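Local structure of Pab-dependent poly(a)-specific ribonuclease subunit PAN2 (Neurospora crassa, 4CZW) at residues A[280-285]-A[378-383]; A[427-432]-A[479-484]. The protein probably shortens the poly(A) tails of mRNA as the catalytic exonuclease subunit of the PAN2-PAN3 deadenylation complex, releasing 5'-AMP and relying on divalent metal ions. All coordinates share one frame; numbering follows the deposited sequence.

Interaction 1: residues A[280-285]-A[378-383]; sequences KLWSTP and LTFNAA
With CG of F380 turned anti to its carbonyl carbon (chi1 -59°) and the W282 indole swung to a chi1 of -91°, the two aromatic side chains run side by side in the same direction and their rings meet. The arrangement is an offset edge-to-face pair: the benzo edge of the indole is turned toward the F380 ring, the planes stand at 88° and the six-membered ring centroids are 5.7 Å apart. CE3 of W282 comes within 4.1 Å of CD2 of F380, and CZ3 of W282 lies as far from CE2 of F380. Beside the rings, the backbone O of W282 sits 3.8 Å from CB of F380, a van der Waals approach. The flank continues through S283, whose CB lies 4.3 Å from CB of A382.

The S283 hydroxyl itself turns back to the preceding turn and bonds to the O of K280 (OG to O 2.7 Å), while T284 OG1 reaches the O of L281 at 3.0 Å, so both hydroxyls are engaged by carbonyls just behind them in the chain. The indole has further partners: NE1 of W282 hydrogen-bonds to Y210 OH, W287 packs edge-to-face on it, and M386 and P387 of strand 385-394 touch both W282 and F380.

The contact thus joins helix 276-282 to the loop leading into strand 385-394 within the pseudo-UCH domain. Its grip across the segments is apolar and aromatic, and the nearly perpendicular ring planes are consistent with edge-to-face attraction and dispersion, rather than polar pairing, contributing most between these two segments.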
loop_
_atom_site.group_PDB
_atom_site.type_symbol
_atom_site.label_atom_id
_atom_site.label_comp_id
_atom_site.label_asym_id
_atom_site.label_seq_id
_atom_site.Cartn_x
_atom_site.Cartn_y
_atom_site.Cartn_z
ATOM N N LYS A 280 -21.987 -22.360 -7.526
ATOM C CA LYS A 280 -23.443 -22.290 -7.524
ATOM C C LYS A 280 -23.942 -21.695 -6.213
ATOM O O LYS A 280 -24.902 -20.925 -6.191
ATOM C CB LYS A 280 -24.056 -23.675 -7.740
ATOM C CG LYS A 280 -23.743 -24.300 -9.089
ATOM C CD LYS A 280 -24.507 -25.600 -9.276
ATOM C CE LYS A 280 -24.198 -26.242 -10.618
ATOM N NZ LYS A 280 -24.982 -27.491 -10.821
ATOM N N LEU A 281 -23.276 -22.057 -5.120
ATOM C CA LEU A 281 -23.632 -21.559 -3.798
ATOM C C LEU A 281 -23.385 -20.058 -3.682
ATOM O O LEU A 281 -24.236 -19.315 -3.194
ATOM C CB LEU A 281 -22.844 -22.306 -2.719
ATOM C CG LEU A 281 -23.175 -21.961 -1.265
ATOM C CD1 LEU A 281 -24.595 -22.387 -0.926
ATOM C CD2 LEU A 281 -22.176 -22.603 -0.313
ATOM N N TRP A 282 -22.215 -19.619 -4.136
ATOM C CA TRP A 282 -21.835 -18.212 -4.052
ATOM C C TRP A 282 -22.627 -17.331 -5.012
ATOM O O TRP A 282 -22.729 -16.121 -4.812
ATOM C CB TRP A 282 -20.339 -18.050 -4.327
ATOM C CG TRP A 282 -19.492 -18.114 -3.097
ATOM C CD1 TRP A 282 -18.772 -19.183 -2.650
ATOM C CD2 TRP A 282 -19.277 -17.060 -2.153
ATOM N NE1 TRP A 282 -18.119 -18.858 -1.485
ATOM C CE2 TRP A 282 -18.413 -17.560 -1.158
ATOM C CE3 TRP A 282 -19.732 -15.742 -2.051
ATOM C CZ2 TRP A 282 -17.993 -16.789 -0.077
ATOM C CZ3 TRP A 282 -19.313 -14.978 -0.977
ATOM C CH2 TRP A 282 -18.455 -15.503 -0.005
ATOM N N SER A 283 -23.187 -17.939 -6.053
ATOM C CA SER A 283 -23.947 -17.194 -7.049
ATOM C C SER A 283 -25.343 -16.844 -6.545
ATOM O O SER A 283 -26.069 -16.082 -7.183
ATOM C CB SER A 283 -24.047 -17.986 -8.352
ATOM O OG SER A 283 -24.820 -19.161 -8.179
ATOM N N THR A 284 -25.714 -17.411 -5.401
ATOM C CA THR A 284 -27.003 -17.126 -4.780
ATOM C C THR A 284 -27.100 -15.651 -4.410
ATOM O O THR A 284 -26.248 -15.133 -3.687
ATOM C CB THR A 284 -27.224 -17.986 -3.521
ATOM O OG1 THR A 284 -27.113 -19.374 -3.862
ATOM C CG2 THR A 284 -28.598 -17.722 -2.925
ATOM N N PRO A 285 -28.136 -14.965 -4.914
ATOM C CA PRO A 285 -28.322 -13.532 -4.661
ATOM C C PRO A 285 -28.509 -13.211 -3.180
ATOM O O PRO A 285 -29.392 -13.771 -2.531
ATOM C CB PRO A 285 -29.590 -13.196 -5.456
ATOM C CG PRO A 285 -30.292 -14.502 -5.635
ATOM C CD PRO A 285 -29.203 -15.518 -5.765
ATOM N N LEU A 378 -22.320 -7.074 -4.204
ATOM C CA LEU A 378 -22.632 -8.323 -3.518
ATOM C C LEU A 378 -23.256 -9.341 -4.468
ATOM O O LEU A 378 -23.868 -10.315 -4.032
ATOM C CB LEU A 378 -23.566 -8.060 -2.334
ATOM C CG LEU A 378 -23.025 -7.109 -1.264
ATOM C CD1 LEU A 378 -24.025 -6.940 -0.131
ATOM C CD2 LEU A 378 -21.686 -7.600 -0.737
ATOM N N THR A 379 -23.100 -9.105 -5.767
ATOM C CA THR A 379 -23.576 -10.043 -6.778
ATOM C C THR A 379 -22.399 -10.781 -7.402
ATOM O O THR A 379 -21.411 -10.165 -7.801
ATOM C CB THR A 379 -24.376 -9.333 -7.887
ATOM O OG1 THR A 379 -25.463 -8.603 -7.304
ATOM C CG2 THR A 379 -24.928 -10.345 -8.881
ATOM N N PHE A 380 -22.505 -12.103 -7.481
ATOM C CA PHE A 380 -21.442 -12.915 -8.059
ATOM C C PHE A 380 -21.977 -13.820 -9.165
ATOM O O PHE A 380 -23.149 -14.197 -9.164
ATOM C CB PHE A 380 -20.754 -13.743 -6.971
ATOM C CG PHE A 380 -20.139 -12.912 -5.881
ATOM C CD1 PHE A 380 -18.939 -12.252 -6.088
ATOM C CD2 PHE A 380 -20.764 -12.785 -4.649
ATOM C CE1 PHE A 380 -18.370 -11.483 -5.088
ATOM C CE2 PHE A 380 -20.199 -12.019 -3.645
ATOM C CZ PHE A 380 -19.002 -11.366 -3.866
ATOM N N ASN A 381 -21.109 -14.158 -10.112
ATOM C CA ASN A 381 -21.499 -14.938 -11.277
ATOM C C ASN A 381 -20.655 -16.202 -11.391
ATOM O O ASN A 381 -19.427 -16.138 -11.413
ATOM C CB ASN A 381 -21.367 -14.089 -12.544
ATOM C CG ASN A 381 -22.086 -14.694 -13.738
ATOM O OD1 ASN A 381 -21.959 -15.885 -14.021
ATOM N ND2 ASN A 381 -22.847 -13.869 -14.446
ATOM N N ALA A 382 -21.320 -17.351 -11.476
ATOM C CA ALA A 382 -20.634 -18.641 -11.519
ATOM C C ALA A 382 -19.792 -18.815 -12.780
ATOM O O ALA A 382 -18.947 -19.707 -12.853
ATOM C CB ALA A 382 -21.645 -19.773 -11.408
ATOM N N ALA A 383 -20.025 -17.957 -13.768
ATOM C CA ALA A 383 -19.351 -18.070 -15.055
ATOM C C ALA A 383 -18.004 -17.353 -15.075
ATOM O O ALA A 383 -17.061 -17.821 -15.714
ATOM C CB ALA A 383 -20.241 -17.536 -16.159
#

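Interaction 2: residues A[427-432]-A[479-484]; sequences ELLDRE and VVRGQG
R481 reaches E427 end-on, with NH1 and NH2 both donating to the same backbone O of E427. NH2 of R481 lies 2.7 Å from that O and meets it from above the carbonyl plane, whereas NH1, at 3.0 Å from the O of E427, lies in the carbonyl plane. The N-H...O angles of 144° and 132° show that both N-H groups converge on one acceptor, each along a bent path. A weak third bond runs from NH2 of R481 to the O of L428, 3.1 Å away, near the guanidinium plane. Alongside the guanidinium, CD2 of L429 packs 3.9 Å from NH2 of R481.

The reach depends on the side chain being extended from CG to NE. Farther out, NE forms a salt bridge with E434 and NH1 bonds to the O of V489, while the E427 carboxylate pairs with R486 instead. Backbone bonds from E427 to A490 and from R481 to G488 tie both segments to the same neighbouring region around strand 490-496.

Here the end of exonuclease strand 471-481 holds the loop between helix 412-415 and strand 441-451. The buried arginine has its charge met by a carboxylate and by carbonyl dipoles, which probably offsets the cost of burial and the nearby R486.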
loop_
_atom_site.group_PDB
_atom_site.type_symbol
_atom_site.label_atom_id
_atom_site.label_comp_id
_atom_site.label_asym_id
_atom_site.label_seq_id
_atom_site.Cartn_x
_atom_site.Cartn_y
_atom_site.Cartn_z
ATOM N N GLU A 427 25.542 18.879 3.408
ATOM C CA GLU A 427 25.645 19.251 4.813
ATOM C C GLU A 427 24.309 19.012 5.504
ATOM O O GLU A 427 23.344 19.739 5.272
ATOM C CB GLU A 427 26.073 20.712 4.959
ATOM C CG GLU A 427 27.417 21.030 4.323
ATOM C CD GLU A 427 27.830 22.476 4.519
ATOM O OE1 GLU A 427 27.203 23.168 5.349
ATOM O OE2 GLU A 427 28.779 22.921 3.840
ATOM N N LEU A 428 24.267 17.984 6.349
ATOM C CA LEU A 428 23.034 17.555 7.006
ATOM C C LEU A 428 22.340 18.674 7.772
ATOM O O LEU A 428 22.980 19.627 8.220
ATOM C CB LEU A 428 23.323 16.392 7.957
ATOM C CG LEU A 428 23.753 15.069 7.322
ATOM C CD1 LEU A 428 24.101 14.054 8.396
ATOM C CD2 LEU A 428 22.657 14.534 6.413
ATOM N N LEU A 429 21.025 18.549 7.915
ATOM C CA LEU A 429 20.234 19.521 8.656
ATOM C C LEU A 429 20.627 19.541 10.125
ATOM O O LEU A 429 20.845 18.493 10.732
ATOM C CB LEU A 429 18.741 19.216 8.524
ATOM C CG LEU A 429 18.115 19.361 7.137
ATOM C CD1 LEU A 429 16.668 18.895 7.156
ATOM C CD2 LEU A 429 18.210 20.800 6.654
ATOM N N ASP A 430 20.722 20.738 10.694
ATOM C CA ASP A 430 20.980 20.873 12.119
ATOM C C ASP A 430 19.718 20.506 12.891
ATOM O O ASP A 430 18.634 21.011 12.598
ATOM C CB ASP A 430 21.434 22.291 12.462
ATOM C CG ASP A 430 21.882 22.426 13.903
ATOM O OD1 ASP A 430 23.035 22.057 14.206
ATOM O OD2 ASP A 430 21.081 22.905 14.734
ATOM N N ARG A 431 19.867 19.624 13.873
ATOM C CA ARG A 431 18.732 19.092 14.617
ATOM C C ARG A 431 18.009 20.172 15.417
ATOM O O ARG A 431 16.830 20.032 15.745
ATOM C CB ARG A 431 19.199 17.973 15.551
ATOM C CG ARG A 431 18.100 17.029 16.006
ATOM C CD ARG A 431 18.642 15.993 16.979
ATOM N NE ARG A 431 19.847 15.344 16.471
ATOM C CZ ARG A 431 19.852 14.215 15.769
ATOM N NH1 ARG A 431 18.711 13.600 15.488
ATOM N NH2 ARG A 431 21.000 13.698 15.349
ATOM N N GLU A 432 18.719 21.253 15.722
ATOM C CA GLU A 432 18.178 22.311 16.565
ATOM C C GLU A 432 17.583 23.468 15.764
ATOM O O GLU A 432 16.501 23.960 16.086
ATOM C CB GLU A 432 19.267 22.844 17.501
ATOM C CG GLU A 432 18.821 23.998 18.384
ATOM C CD GLU A 432 19.960 24.580 19.200
ATOM O OE1 GLU A 432 21.100 24.089 19.067
ATOM O OE2 GLU A 432 19.714 25.531 19.972
ATOM N N VAL A 479 18.472 16.689 -2.393
ATOM C CA VAL A 479 17.558 17.692 -1.862
ATOM C C VAL A 479 18.355 18.868 -1.304
ATOM O O VAL A 479 19.328 18.680 -0.572
ATOM C CB VAL A 479 16.641 17.116 -0.771
ATOM C CG1 VAL A 479 15.481 18.062 -0.514
ATOM C CG2 VAL A 479 16.118 15.752 -1.187
ATOM N N VAL A 480 17.930 20.078 -1.653
ATOM C CA VAL A 480 18.708 21.281 -1.384
ATOM C C VAL A 480 17.906 22.326 -0.604
ATOM O O VAL A 480 16.718 22.526 -0.861
ATOM C CB VAL A 480 19.220 21.892 -2.714
ATOM C CG1 VAL A 480 19.633 23.342 -2.541
ATOM C CG2 VAL A 480 20.366 21.061 -3.272
ATOM N N ARG A 481 18.561 22.972 0.360
ATOM C CA ARG A 481 17.961 24.075 1.109
ATOM C C ARG A 481 17.463 25.176 0.177
ATOM O O ARG A 481 18.207 25.669 -0.671
ATOM C CB ARG A 481 18.968 24.659 2.103
ATOM C CG ARG A 481 19.389 23.709 3.209
ATOM C CD ARG A 481 20.466 24.337 4.080
ATOM N NE ARG A 481 20.804 23.499 5.225
ATOM C CZ ARG A 481 21.716 22.532 5.201
ATOM N NH1 ARG A 481 22.383 22.276 4.083
ATOM N NH2 ARG A 481 21.959 21.819 6.292
ATOM N N GLY A 482 16.203 25.563 0.341
ATOM C CA GLY A 482 15.604 26.576 -0.509
ATOM C C GLY A 482 15.562 27.951 0.130
ATOM O O GLY A 482 15.061 28.904 -0.470
ATOM N N GLN A 483 16.091 28.054 1.346
ATOM C CA GLN A 483 16.089 29.317 2.076
ATOM C C GLN A 483 17.102 29.296 3.216
ATOM O O GLN A 483 17.696 28.257 3.508
ATOM C CB GLN A 483 14.688 29.613 2.612
ATOM C CG GLN A 483 14.118 28.512 3.493
ATOM C CD GLN A 483 12.612 28.394 3.371
ATOM O OE1 GLN A 483 12.065 28.427 2.269
ATOM N NE2 GLN A 483 11.933 28.256 4.504
ATOM N N GLY A 484 17.294 30.447 3.854
ATOM C CA GLY A 484 18.238 30.567 4.951
ATOM C C GLY A 484 19.627 30.978 4.498
ATOM O O GLY A 484 19.854 31.234 3.314
#

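Overall arrangement
The two contacts lie in different parts of the chain on opposite sides of its centre, about 59 Å between centres, and share no element of secondary structure. Interaction 1 belongs to the pseudo-UCH domain, interaction 2 to an exonuclease strand and the loop between helix 412-415 and strand 441-451. Each is partly buried and away from the annotated metal sites: buried aromatic rings carry interaction 1 while its serine and alanine flank lies nearer the surface, and a buried arginine carries interaction 2 beside an exposed glutamate. The first buries more surface, 242 Å² against 148 Å², through apolar contact; the second relies on directional bonds from one charged side chain to backbone carbonyls.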